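Local coordinates for protein interferon gamma (PDB 6F1E) that acts as a homodimeric cytokine of the immune system that binds interferon gamma receptor 1 and activates macrophages and neutrophils, at residues I11-Q16 against R90-Y95. Sequence-based numbering, arbitrary orientation.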
ATOM      1  N   ILE A  11       0.284  26.379 -10.238  1.00 58.15           N
ATOM      2  CA  ILE A  11       1.487  25.588  -9.905  1.00 67.98           C
ATOM      3  C   ILE A  11       2.758  26.400 -10.118  1.00 68.64           C
ATOM      4  O   ILE A  11       3.645  26.425  -9.242  1.00 65.42           O
ATOM      5  CB  ILE A  11       1.576  24.259 -10.704  1.00 71.77           C
ATOM      6  CG1 ILE A  11       0.621  23.214 -10.104  1.00 67.30           C
ATOM      7  CG2 ILE A  11       3.018  23.706 -10.731  1.00 67.73           C
ATOM      8  CD1 ILE A  11       0.382  22.009 -11.011  1.00 71.76           C
ATOM      9  N   GLN A  12       2.841  27.055 -11.277  1.00 66.68           N
ATOM     10  CA  GLN A  12       3.957  27.967 -11.552  1.00 68.06           C
ATOM     11  C   GLN A  12       4.129  29.016 -10.445  1.00 64.56           C
ATOM     12  O   GLN A  12       5.225  29.144  -9.919  1.00 74.01           O
ATOM     13  CB  GLN A  12       3.811  28.635 -12.918  1.00 70.58           C
ATOM     14  CG  GLN A  12       3.688  27.680 -14.118  1.00 75.45           C
ATOM     15  CD  GLN A  12       4.603  26.467 -14.029  1.00 84.23           C
ATOM     16  OE1 GLN A  12       4.121  25.324 -13.977  1.00 95.70           O
ATOM     17  NE2 GLN A  12       5.933  26.707 -13.989  1.00 73.34           N
ATOM     18  N   ASN A  13       3.051  29.694 -10.038  1.00 64.54           N
ATOM     19  CA  ASN A  13       3.142  30.691  -8.952  1.00 71.36           C
ATOM     20  C   ASN A  13       3.700  30.028  -7.719  1.00 62.24           C
ATOM     21  O   ASN A  13       4.539  30.590  -7.028  1.00 69.37           O
ATOM     22  CB  ASN A  13       1.793  31.338  -8.564  1.00 85.86           C
ATOM     23  CG  ASN A  13       1.081  32.022  -9.730  1.00 99.11           C
ATOM     24  OD1 ASN A  13       1.484  31.927 -10.900  1.00105.45           O
ATOM     25  ND2 ASN A  13      -0.024  32.694  -9.410  1.00109.44           N
ATOM     26  N   LEU A  14       3.229  28.829  -7.425  1.00 63.25           N
ATOM     27  CA  LEU A  14       3.743  28.105  -6.249  1.00 64.73           C
ATOM     28  C   LEU A  14       5.249  27.829  -6.288  1.00 62.51           C
ATOM     29  O   LEU A  14       5.949  27.902  -5.250  1.00 55.84           O
ATOM     30  CB  LEU A  14       2.980  26.813  -6.049  1.00 61.48           C
ATOM     31  CG  LEU A  14       1.646  27.118  -5.386  1.00 66.18           C
ATOM     32  CD1 LEU A  14       0.675  26.017  -5.774  1.00 75.83           C
ATOM     33  CD2 LEU A  14       1.798  27.247  -3.868  1.00 62.87           C
ATOM     34  N   LEU A  15       5.736  27.522  -7.484  1.00 59.74           N
ATOM     35  CA  LEU A  15       7.141  27.190  -7.654  1.00 68.74           C
ATOM     36  C   LEU A  15       8.064  28.378  -7.360  1.00 73.74           C
ATOM     37  O   LEU A  15       9.225  28.184  -7.003  1.00 73.02           O
ATOM     38  CB  LEU A  15       7.376  26.596  -9.045  1.00 69.59           C
ATOM     39  CG  LEU A  15       6.825  25.165  -9.186  1.00 64.45           C
ATOM     40  CD1 LEU A  15       6.647  24.786 -10.655  1.00 61.05           C
ATOM     41  CD2 LEU A  15       7.704  24.168  -8.430  1.00 61.11           C
ATOM     42  N   GLN A  16       7.541  29.598  -7.471  1.00 77.41           N
ATOM     43  CA  GLN A  16       8.271  30.775  -6.980  1.00 82.11           C
ATOM     44  C   GLN A  16       8.657  30.674  -5.484  1.00 73.12           C
ATOM     45  O   GLN A  16       9.812  30.871  -5.157  1.00 82.34           O
ATOM     46  CB  GLN A  16       7.503  32.089  -7.269  1.00 93.78           C
ATOM     47  CG  GLN A  16       7.952  32.834  -8.530  1.00104.52           C
ATOM     48  CD  GLN A  16       7.578  32.135  -9.824  1.00 98.64           C
ATOM     49  OE1 GLN A  16       6.497  32.364 -10.362  1.00 92.07           O
ATOM     50  NE2 GLN A  16       8.484  31.300 -10.347  1.00 91.00           N
ATOM     51  N   ARG A  90      -0.861  30.330   0.443  1.00 74.36           N
ATOM     52  CA  ARG A  90      -1.913  29.567   1.150  1.00 73.97           C
ATOM     53  C   ARG A  90      -3.187  29.281   0.319  1.00 73.77           C
ATOM     54  O   ARG A  90      -3.797  28.217   0.423  1.00 67.84           O
ATOM     55  CB  ARG A  90      -2.297  30.284   2.443  1.00 76.87           C
ATOM     56  CG  ARG A  90      -3.285  29.492   3.299  1.00 90.38           C
ATOM     57  CD  ARG A  90      -3.396  30.010   4.725  1.00 89.79           C
ATOM     58  NE  ARG A  90      -3.152  28.942   5.703  1.00 86.46           N
ATOM     59  CZ  ARG A  90      -2.107  28.866   6.539  1.00 90.60           C
ATOM     60  NH1 ARG A  90      -2.024  27.825   7.381  1.00 88.17           N
ATOM     61  NH2 ARG A  90      -1.144  29.807   6.561  1.00 86.54           N
ATOM     62  N   THR A  91      -3.608  30.240  -0.486  1.00 73.69           N
ATOM     63  CA  THR A  91      -4.778  30.016  -1.326  1.00 81.59           C
ATOM     64  C   THR A  91      -4.389  29.185  -2.554  1.00 75.46           C
ATOM     65  O   THR A  91      -5.191  28.375  -3.022  1.00 73.65           O
ATOM     66  CB  THR A  91      -5.524  31.340  -1.700  1.00 78.57           C
ATOM     67  OG1 THR A  91      -4.592  32.394  -1.829  1.00 70.31           O
ATOM     68  CG2 THR A  91      -6.507  31.737  -0.590  1.00 89.55           C
ATOM     69  N   ASP A  92      -3.178  29.384  -3.071  1.00 70.66           N
ATOM     70  CA  ASP A  92      -2.686  28.556  -4.166  1.00 69.71           C
ATOM     71  C   ASP A  92      -2.562  27.104  -3.672  1.00 65.05           C
ATOM     72  O   ASP A  92      -3.003  26.200  -4.367  1.00 62.80           O
ATOM     73  CB  ASP A  92      -1.357  29.079  -4.738  1.00 73.27           C
ATOM     74  CG  ASP A  92      -1.536  30.247  -5.725  1.00 79.89           C
ATOM     75  OD1 ASP A  92      -2.649  30.421  -6.284  1.00 71.50           O
ATOM     76  OD2 ASP A  92      -0.535  30.971  -5.973  1.00 89.85           O
ATOM     77  N   LEU A  93      -2.029  26.880  -2.468  1.00 57.10           N
ATOM     78  CA  LEU A  93      -1.968  25.517  -1.919  1.00 62.08           C
ATOM     79  C   LEU A  93      -3.391  24.976  -1.730  1.00 61.94           C
ATOM     80  O   LEU A  93      -3.718  23.896  -2.224  1.00 63.75           O
ATOM     81  CB  LEU A  93      -1.212  25.453  -0.569  1.00 60.38           C
ATOM     82  CG  LEU A  93       0.309  25.688  -0.482  1.00 63.71           C
ATOM     83  CD1 LEU A  93       0.837  25.472   0.935  1.00 63.87           C
ATOM     84  CD2 LEU A  93       1.060  24.775  -1.438  1.00 68.38           C
ATOM     85  N   ASN A  94      -4.242  25.737  -1.040  1.00 62.26           N
ATOM     86  CA  ASN A  94      -5.601  25.285  -0.757  1.00 58.74           C
ATOM     87  C   ASN A  94      -6.317  24.990  -2.048  1.00 53.34           C
ATOM     88  O   ASN A  94      -7.006  24.003  -2.130  1.00 51.74           O
ATOM     89  CB  ASN A  94      -6.373  26.253   0.162  1.00 65.10           C
ATOM     90  CG  ASN A  94      -6.001  26.074   1.659  1.00 72.20           C
ATOM     91  OD1 ASN A  94      -5.656  27.029   2.344  1.00 71.03           O
ATOM     92  ND2 ASN A  94      -6.082  24.837   2.157  1.00 75.73           N
ATOM     93  N   TYR A  95      -6.080  25.761  -3.102  1.00 51.48           N
ATOM     94  CA  TYR A  95      -6.749  25.459  -4.375  1.00 54.67           C
ATOM     95  C   TYR A  95      -6.272  24.104  -4.919  1.00 57.38           C
ATOM     96  O   TYR A  95      -7.076  23.284  -5.390  1.00 65.08           O
ATOM     97  CB  TYR A  95      -6.594  26.590  -5.410  1.00 51.23           C
ATOM     98  CG  TYR A  95      -7.053  26.193  -6.813  1.00 52.24           C
ATOM     99  CD1 TYR A  95      -8.384  26.297  -7.216  1.00 53.62           C
ATOM    100  CD2 TYR A  95      -6.134  25.703  -7.734  1.00 53.78           C
ATOM    101  CE1 TYR A  95      -8.774  25.926  -8.515  1.00 55.04           C
ATOM    102  CE2 TYR A  95      -6.502  25.331  -9.021  1.00 49.41           C
ATOM    103  CZ  TYR A  95      -7.805  25.425  -9.409  1.00 55.00           C
ATOM    104  OH  TYR A  95      -8.087  25.000 -10.700  1.00 60.60           O
TER
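The carboxylate of Asp-92 lies next to Asn-13 at the more exposed side of this contact, the amide and carboxylate planes 63° apart rather than stacked. Asn-13 makes the touch with its aliphatic CB, which lies 3.5 Å from Asp-92 OD2 and stands off to one face, tilted well out of the carboxylate plane. Leu-14 lies toward that same face but touches the methylene stem: its CG rests 3.6 Å from Asp-92 CB, the two side chains running past each other in opposite directions. The backbone puts Asp-92 CB against the leucine; the first torsion, with CG anti to the carbonyl carbon (chi1 -81°), swings only the carboxylate, bringing OD2 to Asn-13 CB. This is a small helix-to-helix seam within the interferon gamma fold, an all-helical, interlocked homodimer: the two segments, on helices 5-17 and 89-107, run in broadly opposing directions, with 133° between their N-to-C directions and 9.8 Å between their axes at closest. They bury 187 Å² between them, and no hydrogen bond joins them. Further in, the contact becomes wholly apolar. Leu-14 CD2 meets Leu-93 CD2 at 3.5 Å, methyl against methyl, and Leu-93 continues onto Met-62 and Leu-63 of helix 41-64. Leu-14 also packs on Leu-136 of the second subunit, with Leu-15 on Trp-137 of that subunit.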